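Local coordinates for stringent starvation protein B (Caulobacter vibrioides, PDB 2QAS) that probably serves as a dimeric adaptor that hands ssrA-tagged proteins to the ClpX unfoldase for degradation, as its SspB relatives do, at residues A[70-75]-A[101-106]; A[80-85]-A[91-96]; A[26-31]-A[122-127]. One frame throughout, in Å; residues are numbered along the deposited sequence.

How the contacts relate
Contacts 1 and 2 share the three-stranded antiparallel sheet. Contact 2 pairs two of its neighbouring strands by backbone hydrogen bonds, while contact 1 packs the third against the edge strand 71-76 of the four-stranded sheet through side chains alone. Their centres lie about 9 Å apart, and probable hydrogen bonds join K101 N to L94 O and V92 N to L103 O. Contact 3, also wholly apolar, works at the other edge of the four-stranded sheet, where the N-terminal helix lies beside strand 120-123, near the second subunit. Contacts 1 and 3 are buried; contact 2 is partly exposed, mixing polar and apolar groups, and lies across the chain's centre from contact 3.

Contact 1 (A[70-75]-A[101-106])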
loop_
_atom_site.group_PDB
_atom_site.type_symbol
_atom_site.label_atom_id
_atom_site.label_comp_id
_atom_site.label_asym_id
_atom_site.label_seq_id
_atom_site.Cartn_x
_atom_site.Cartn_y
_atom_site.Cartn_z
ATOM N N ASP A 70 -1.636 26.199 4.994
ATOM C CA ASP A 70 -2.022 24.920 4.406
ATOM C C ASP A 70 -0.972 23.809 4.514
ATOM O O ASP A 70 -1.202 22.810 5.187
ATOM C CB ASP A 70 -2.447 25.091 2.934
ATOM C CG ASP A 70 -1.280 25.394 2.002
ATOM O OD1 ASP A 70 -1.345 24.972 0.823
ATOM O OD2 ASP A 70 -0.311 26.057 2.439
ATOM N N GLU A 71 0.174 23.988 3.865
ATOM C CA GLU A 71 1.233 22.982 3.871
ATOM C C GLU A 71 2.309 23.223 4.922
ATOM O O GLU A 71 2.564 24.356 5.319
ATOM C CB GLU A 71 1.908 22.929 2.497
ATOM C CG GLU A 71 0.983 22.562 1.351
ATOM C CD GLU A 71 0.710 21.074 1.282
ATOM O OE1 GLU A 71 1.675 20.312 1.052
ATOM O OE2 GLU A 71 -0.461 20.664 1.456
ATOM N N MET A 72 2.938 22.143 5.370
ATOM C CA MET A 72 4.020 22.244 6.337
ATOM C C MET A 72 4.909 21.031 6.198
ATOM O O MET A 72 4.432 19.901 6.212
ATOM C CB MET A 72 3.508 22.324 7.782
ATOM C CG MET A 72 4.636 22.540 8.792
ATOM S SD MET A 72 4.147 22.745 10.540
ATOM C CE MET A 72 5.494 21.957 11.337
ATOM N N THR A 73 6.204 21.272 6.045
ATOM C CA THR A 73 7.157 20.185 5.932
ATOM C C THR A 73 7.962 20.097 7.217
ATOM O O THR A 73 8.267 21.114 7.846
ATOM C CB THR A 73 8.135 20.402 4.756
ATOM O OG1 THR A 73 7.401 20.403 3.525
ATOM C CG2 THR A 73 9.182 19.293 4.705
ATOM N N ILE A 74 8.273 18.875 7.627
ATOM C CA ILE A 74 9.088 18.668 8.808
ATOM C C ILE A 74 10.149 17.681 8.398
ATOM O O ILE A 74 9.924 16.856 7.520
ATOM C CB ILE A 74 8.278 18.107 10.023
ATOM C CG1 ILE A 74 7.713 16.726 9.713
ATOM C CG2 ILE A 74 7.171 19.077 10.400
ATOM C CD1 ILE A 74 6.827 16.201 10.821
ATOM N N VAL A 75 11.317 17.779 9.009
ATOM C CA VAL A 75 12.395 16.874 8.684
ATOM C C VAL A 75 12.701 16.064 9.936
ATOM O O VAL A 75 12.735 16.611 11.052
ATOM C CB VAL A 75 13.648 17.656 8.200
ATOM C CG1 VAL A 75 14.087 18.663 9.254
ATOM C CG2 VAL A 75 14.771 16.694 7.875
ATOM N N LYS A 101 8.175 21.459 20.669
ATOM C CA LYS A 101 6.723 21.409 20.506
ATOM C C LYS A 101 6.247 20.055 19.970
ATOM O O LYS A 101 6.963 19.379 19.228
ATOM C CB LYS A 101 6.261 22.517 19.553
ATOM C CG LYS A 101 6.593 23.918 20.027
ATOM C CD LYS A 101 6.273 24.959 18.966
ATOM C CE LYS A 101 6.675 26.365 19.433
ATOM N NZ LYS A 101 6.007 26.753 20.723
ATOM N N ARG A 102 5.027 19.677 20.344
ATOM C CA ARG A 102 4.427 18.411 19.927
ATOM C C ARG A 102 3.487 18.539 18.738
ATOM O O ARG A 102 2.789 19.537 18.586
ATOM C CB ARG A 102 3.662 17.787 21.089
ATOM C CG ARG A 102 4.427 16.703 21.825
ATOM C CD ARG A 102 3.923 15.314 21.458
ATOM N NE ARG A 102 5.049 14.410 21.283
ATOM C CZ ARG A 102 4.950 13.102 21.093
ATOM N NH1 ARG A 102 3.761 12.518 21.062
ATOM N NH2 ARG A 102 6.044 12.388 20.899
ATOM N N LEU A 103 3.460 17.503 17.908
ATOM C CA LEU A 103 2.611 17.476 16.727
ATOM C C LEU A 103 2.010 16.106 16.521
ATOM O O LEU A 103 2.647 15.084 16.790
ATOM C CB LEU A 103 3.413 17.802 15.475
ATOM C CG LEU A 103 3.848 19.229 15.198
ATOM C CD1 LEU A 103 4.670 19.224 13.920
ATOM C CD2 LEU A 103 2.629 20.133 15.051
ATOM N N SER A 104 0.782 16.100 16.022
ATOM C CA SER A 104 0.081 14.872 15.702
ATOM C C SER A 104 -0.374 15.021 14.270
ATOM O O SER A 104 -1.042 15.993 13.926
ATOM C CB SER A 104 -1.117 14.664 16.619
ATOM O OG SER A 104 -0.700 13.977 17.779
ATOM N N VAL A 105 0.004 14.065 13.434
ATOM C CA VAL A 105 -0.364 14.126 12.028
ATOM C C VAL A 105 -0.954 12.815 11.536
ATOM O O VAL A 105 -0.362 11.750 11.722
ATOM C CB VAL A 105 0.867 14.479 11.165
ATOM C CG1 VAL A 105 0.474 14.555 9.698
ATOM C CG2 VAL A 105 1.465 15.794 11.642
ATOM N N PRO A 106 -2.146 12.870 10.919
ATOM C CA PRO A 106 -2.743 11.627 10.424
ATOM C C PRO A 106 -2.046 11.280 9.118
ATOM O O PRO A 106 -1.556 12.170 8.418
ATOM C CB PRO A 106 -4.213 12.004 10.203
ATOM C CG PRO A 106 -4.425 13.182 11.101
ATOM C CD PRO A 106 -3.143 13.954 10.918
#
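M72 and I74 on strand 71-75 face L103 on strand 101-106, but the strands are too far apart to pair: the CA atoms of I74 and L103 stand 10.3 Å from each other, and no hydrogen bond joins the segments. This is packing between two antiparallel sheets, with the edge strand 71-76 of one set against the edge strand 99-106 of the other. The CB atoms of all three residues point into the interface, and the area buried is 102 Å², nearly half of it on L103. M72 carries CG anti to its backbone nitrogen (chi1 -176°) and runs on extended before bending at chi3, a course that takes its methyl group well out from the strand. L103 reaches back, so the two side chains meet tip to tip. I74 takes part through its CG2 branch. L94, from the strand beside 101-106, touches I74 and so extends this apolar layer. A bound peptide hydrogen-bonds to the backbone of T73 and packs on M72 and I74, so the same side chains that join the sheets also border its site. M72 and I74 converge on a single methyl of L103, CD1, which lies 3.8 Å from M72 CE and 4.3 Å from I74 CG2.

Contact 2 (A[80-85]-A[91-96])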
loop_
_atom_site.group_PDB
_atom_site.type_symbol
_atom_site.label_atom_id
_atom_site.label_comp_id
_atom_site.label_asym_id
_atom_site.label_seq_id
_atom_site.Cartn_x
_atom_site.Cartn_y
_atom_site.Cartn_z
ATOM N N TYR A 80 14.484 15.338 16.624
ATOM C CA TYR A 80 13.137 14.849 16.870
ATOM C C TYR A 80 13.186 13.874 18.034
ATOM O O TYR A 80 14.129 13.095 18.188
ATOM C CB TYR A 80 12.532 14.184 15.642
ATOM C CG TYR A 80 13.131 12.856 15.256
ATOM C CD1 TYR A 80 14.241 12.786 14.426
ATOM C CD2 TYR A 80 12.529 11.662 15.655
ATOM C CE1 TYR A 80 14.736 11.559 13.984
ATOM C CE2 TYR A 80 13.011 10.437 15.223
ATOM C CZ TYR A 80 14.114 10.388 14.385
ATOM O OH TYR A 80 14.580 9.166 13.936
ATOM N N TRP A 81 12.155 13.925 18.858
ATOM C CA TRP A 81 12.105 13.104 20.043
ATOM C C TRP A 81 10.759 12.454 20.168
ATOM O O TRP A 81 9.764 12.948 19.625
ATOM C CB TRP A 81 12.348 13.990 21.266
ATOM C CG TRP A 81 13.697 14.615 21.280
ATOM C CD1 TRP A 81 14.823 14.103 21.854
ATOM C CD2 TRP A 81 14.099 15.819 20.600
ATOM N NE1 TRP A 81 15.907 14.907 21.568
ATOM C CE2 TRP A 81 15.493 15.964 20.801
ATOM C CE3 TRP A 81 13.419 16.781 19.842
ATOM C CZ2 TRP A 81 16.224 17.033 20.270
ATOM C CZ3 TRP A 81 14.146 17.853 19.310
ATOM C CH2 TRP A 81 15.535 17.968 19.528
ATOM N N ASP A 82 10.744 11.336 20.889
ATOM C CA ASP A 82 9.529 10.597 21.168
ATOM C C ASP A 82 8.593 10.406 19.977
ATOM O O ASP A 82 7.402 10.709 20.050
ATOM C CB ASP A 82 8.811 11.299 22.314
ATOM C CG ASP A 82 9.731 11.514 23.522
ATOM O OD1 ASP A 82 10.246 10.504 24.080
ATOM O OD2 ASP A 82 9.951 12.688 23.915
ATOM N N LEU A 83 9.138 9.906 18.873
ATOM C CA LEU A 83 8.333 9.640 17.694
ATOM C C LEU A 83 7.413 8.472 18.060
ATOM O O LEU A 83 7.890 7.392 18.426
ATOM C CB LEU A 83 9.235 9.249 16.527
ATOM C CG LEU A 83 8.537 8.780 15.255
ATOM C CD1 LEU A 83 7.579 9.838 14.767
ATOM C CD2 LEU A 83 9.575 8.472 14.216
ATOM N N ALA A 84 6.104 8.692 17.983
ATOM C CA ALA A 84 5.128 7.657 18.318
ATOM C C ALA A 84 4.180 7.446 17.146
ATOM O O ALA A 84 3.168 8.134 17.026
ATOM C CB ALA A 84 4.336 8.059 19.541
ATOM N N PRO A 85 4.509 6.496 16.258
ATOM C CA PRO A 85 3.668 6.216 15.092
ATOM C C PRO A 85 2.531 5.234 15.362
ATOM O O PRO A 85 2.735 4.019 15.385
ATOM C CB PRO A 85 4.669 5.694 14.063
ATOM C CG PRO A 85 5.651 4.964 14.904
ATOM C CD PRO A 85 5.835 5.863 16.112
ATOM N N SER A 91 2.727 11.069 16.161
ATOM C CA SER A 91 3.006 12.301 16.884
ATOM C C SER A 91 4.514 12.335 17.148
ATOM O O SER A 91 5.149 11.284 17.246
ATOM C CB SER A 91 2.169 12.406 18.178
ATOM O OG SER A 91 2.391 11.328 19.056
ATOM N N VAL A 92 5.075 13.544 17.216
ATOM C CA VAL A 92 6.519 13.754 17.394
ATOM C C VAL A 92 6.796 15.088 18.066
ATOM O O VAL A 92 6.006 16.023 17.952
ATOM C CB VAL A 92 7.272 13.876 16.028
ATOM C CG1 VAL A 92 8.740 13.584 16.208
ATOM C CG2 VAL A 92 6.672 12.963 15.004
ATOM N N THR A 93 7.944 15.186 18.723
ATOM C CA THR A 93 8.347 16.436 19.341
ATOM C C THR A 93 9.481 16.984 18.486
ATOM O O THR A 93 10.456 16.279 18.212
ATOM C CB THR A 93 8.876 16.231 20.753
ATOM O OG1 THR A 93 7.825 15.737 21.585
ATOM C CG2 THR A 93 9.397 17.554 21.319
ATOM N N LEU A 94 9.347 18.234 18.059
ATOM C CA LEU A 94 10.359 18.892 17.251
ATOM C C LEU A 94 10.651 20.267 17.882
ATOM O O LEU A 94 9.954 20.697 18.807
ATOM C CB LEU A 94 9.831 19.079 15.831
ATOM C CG LEU A 94 9.364 17.860 15.033
ATOM C CD1 LEU A 94 8.780 18.321 13.707
ATOM C CD2 LEU A 94 10.534 16.894 14.803
ATOM N N LYS A 95 11.661 20.966 17.376
ATOM C CA LYS A 95 12.017 22.281 17.903
ATOM C C LYS A 95 11.819 23.380 16.887
ATOM O O LYS A 95 12.187 23.236 15.725
ATOM C CB LYS A 95 13.474 22.304 18.345
ATOM C CG LYS A 95 13.691 21.767 19.713
ATOM C CD LYS A 95 15.148 21.851 20.100
ATOM C CE LYS A 95 15.326 21.318 21.508
ATOM N NZ LYS A 95 16.734 20.944 21.711
ATOM N N PHE A 96 11.239 24.482 17.332
ATOM C CA PHE A 96 11.008 25.631 16.466
ATOM C C PHE A 96 11.606 26.824 17.198
ATOM O O PHE A 96 11.123 27.212 18.270
ATOM C CB PHE A 96 9.512 25.821 16.224
ATOM C CG PHE A 96 8.849 24.613 15.633
ATOM C CD1 PHE A 96 8.471 23.553 16.439
ATOM C CD2 PHE A 96 8.639 24.518 14.259
ATOM C CE1 PHE A 96 7.889 22.405 15.887
ATOM C CE2 PHE A 96 8.061 23.377 13.695
ATOM C CZ PHE A 96 7.684 22.319 14.510
#
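Y80 leads the first segment against 91-96 with its CB, which packs on L94 CD2 and V92 CG1, while its CA sends a C-H toward T93 O (3.3 Å, 144° at the hydrogen). W81 forms a hydrogen-bonded antiparallel pair with T93: W81 N to T93 O and T93 N to W81 O are each 3.0 Å. The indole meets T93 O at its ring edge, and the extended chain of K95 crosses it at a slant, K95 CE being 3.9 Å from W81 CH2. The hydroxyl of T93 is bonded by R102 NE of the adjoining strand. D82 has phi and psi of 44° and 52°, and here the register slips by one residue. L83 then lies alongside V92, its CD1 packing on V92 CG2, with both side chains pointing the same way. A84 restores the pairing: A84 N reaches S91 O at 2.9 Å, and S91 N returns to A84 O at 3.1 Å. Two hydrogen-bonded pairs of 4 bonds in all, with D82 and L83 set opposite the single residue V92, the one-residue excess that defines a beta bulge, are the signature of an antiparallel beta hairpin interrupted by such a bulge.

Contact 3 (A[26-31]-A[122-127]); sequences GVVKAA and LQFSAP
V27 and V28, on successive positions of helix 16-35, pack against L122 and F124 in a buried, entirely apolar contact between the helix and the end of the edge strand 120-123 with the loop that follows it. No hydrogen bond crosses between the segments, and the closest pair of backbones, at V28 and L122, has its CA atoms 8.9 Å apart, a gap filled by side chains. The area buried, 129 Å², is divided among these four residues almost completely. L122 is on the strand and F124 in the loop just beyond it, and both CB atoms point at the helix. They divide the work: L122 takes V27, and F124 takes V28. The first pair is the looser, with L122 CD1 4.1 Å from V27 CB. In the second, V28 CG2 approaches the far end of the phenyl ring, 3.7 Å from F124 CZ and 4.0 Å from F124 CE1, and the two side chains cross at a slant. V28 holds that methyl anti to its carbonyl carbon, which leaves CG2 as the branch directed at the ring. The motif is an alpha helix lying against a four-stranded antiparallel sheet at one margin, strand 110-115 being the inner neighbour of 120-123. From that neighbour L110 and F113 also touch V28, so V28 sits between strand 110-115 and the ring of F124; F113 touches L122 too. L24 and R25, a turn earlier in the helix, touch F124 as well. The helix itself is regular here, with A31 N bonded to V27 O at 2.8 Å. V27 has a second neighbour in A23 of the second subunit, and A30 and A31 touch M19 and M14 of that subunit, which places the dimer interface immediately beside the contact. The backbone of F124 is still hydrogen-bonded to T111, holding the base of the ring next to strand 110-115.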
loop_
_atom_site.group_PDB
_atom_site.type_symbol
_atom_site.label_atom_id
_atom_site.label_comp_id
_atom_site.label_asym_id
_atom_site.label_seq_id
_atom_site.Cartn_x
_atom_site.Cartn_y
_atom_site.Cartn_z
ATOM N N GLY A 26 0.828 3.890 3.409
ATOM C CA GLY A 26 1.304 2.888 4.343
ATOM C C GLY A 26 2.813 2.743 4.385
ATOM O O GLY A 26 3.354 2.207 5.355
ATOM N N VAL A 27 3.499 3.198 3.340
ATOM C CA VAL A 27 4.961 3.119 3.314
ATOM C C VAL A 27 5.507 4.156 4.298
ATOM O O VAL A 27 6.525 3.938 4.958
ATOM C CB VAL A 27 5.533 3.412 1.905
ATOM C CG1 VAL A 27 7.055 3.493 1.964
ATOM C CG2 VAL A 27 5.123 2.319 0.939
ATOM N N VAL A 28 4.816 5.286 4.392
ATOM C CA VAL A 28 5.223 6.339 5.310
ATOM C C VAL A 28 5.115 5.793 6.725
ATOM O O VAL A 28 6.031 5.925 7.531
ATOM C CB VAL A 28 4.321 7.573 5.165
ATOM C CG1 VAL A 28 4.707 8.622 6.188
ATOM C CG2 VAL A 28 4.440 8.131 3.737
ATOM N N LYS A 29 3.987 5.163 7.020
ATOM C CA LYS A 29 3.770 4.585 8.336
ATOM C C LYS A 29 4.812 3.532 8.674
ATOM O O LYS A 29 5.298 3.461 9.804
ATOM C CB LYS A 29 2.390 3.963 8.390
ATOM C CG LYS A 29 2.153 3.076 9.575
ATOM C CD LYS A 29 0.714 2.643 9.544
ATOM C CE LYS A 29 0.410 1.610 10.596
ATOM N NZ LYS A 29 -0.957 1.081 10.349
ATOM N N ALA A 30 5.160 2.706 7.700
ATOM C CA ALA A 30 6.151 1.671 7.953
ATOM C C ALA A 30 7.540 2.281 8.144
ATOM O O ALA A 30 8.330 1.784 8.944
ATOM C CB ALA A 30 6.161 0.667 6.821
ATOM N N ALA A 31 7.834 3.357 7.415
ATOM C CA ALA A 31 9.118 4.044 7.531
ATOM C C ALA A 31 9.218 4.728 8.902
ATOM O O ALA A 31 10.283 4.735 9.531
ATOM C CB ALA A 31 9.260 5.076 6.418
ATOM N N LEU A 122 7.492 10.201 -2.661
ATOM C CA LEU A 122 6.093 9.816 -2.853
ATOM C C LEU A 122 5.237 11.073 -2.793
ATOM O O LEU A 122 5.553 11.997 -2.053
ATOM C CB LEU A 122 5.627 8.855 -1.751
ATOM C CG LEU A 122 6.228 7.450 -1.683
ATOM C CD1 LEU A 122 5.689 6.737 -0.452
ATOM C CD2 LEU A 122 5.886 6.666 -2.944
ATOM N N GLN A 123 4.161 11.110 -3.573
ATOM C CA GLN A 123 3.257 12.258 -3.586
ATOM C C GLN A 123 1.825 11.744 -3.450
ATOM O O GLN A 123 1.403 10.887 -4.215
ATOM C CB GLN A 123 3.422 13.052 -4.890
ATOM C CG GLN A 123 4.855 13.559 -5.143
ATOM C CD GLN A 123 5.025 14.260 -6.500
ATOM O OE1 GLN A 123 4.346 15.250 -6.793
ATOM N NE2 GLN A 123 5.940 13.747 -7.327
ATOM N N PHE A 124 1.085 12.258 -2.469
ATOM C CA PHE A 124 -0.291 11.822 -2.244
ATOM C C PHE A 124 -1.310 12.941 -2.415
ATOM O O PHE A 124 -0.988 14.036 -2.879
ATOM C CB PHE A 124 -0.469 11.249 -0.835
ATOM C CG PHE A 124 0.657 10.376 -0.378
ATOM C CD1 PHE A 124 1.787 10.929 0.205
ATOM C CD2 PHE A 124 0.582 9.001 -0.511
ATOM C CE1 PHE A 124 2.822 10.125 0.651
ATOM C CE2 PHE A 124 1.612 8.189 -0.068
ATOM C CZ PHE A 124 2.735 8.752 0.515
ATOM N N SER A 125 -2.544 12.637 -2.011
ATOM C CA SER A 125 -3.683 13.554 -2.080
ATOM C C SER A 125 -3.770 14.264 -3.426
ATOM O O SER A 125 -4.493 15.253 -3.573
ATOM C CB SER A 125 -3.610 14.589 -0.950
ATOM O OG SER A 125 -4.798 15.363 -0.885
ATOM N N ALA A 126 -3.036 13.745 -4.406
ATOM C CA ALA A 126 -3.014 14.315 -5.746
ATOM C C ALA A 126 -3.558 13.313 -6.762
ATOM O O ALA A 126 -2.832 12.426 -7.218
ATOM C CB ALA A 126 -1.586 14.721 -6.119
ATOM N N PRO A 127 -4.851 13.437 -7.119
ATOM C CA PRO A 127 -5.498 12.542 -8.088
ATOM C C PRO A 127 -5.119 12.870 -9.537
ATOM O O PRO A 127 -5.349 12.070 -10.449
ATOM C CB PRO A 127 -6.984 12.758 -7.809
ATOM C CG PRO A 127 -7.035 14.210 -7.442
ATOM C CD PRO A 127 -5.838 14.358 -6.520
#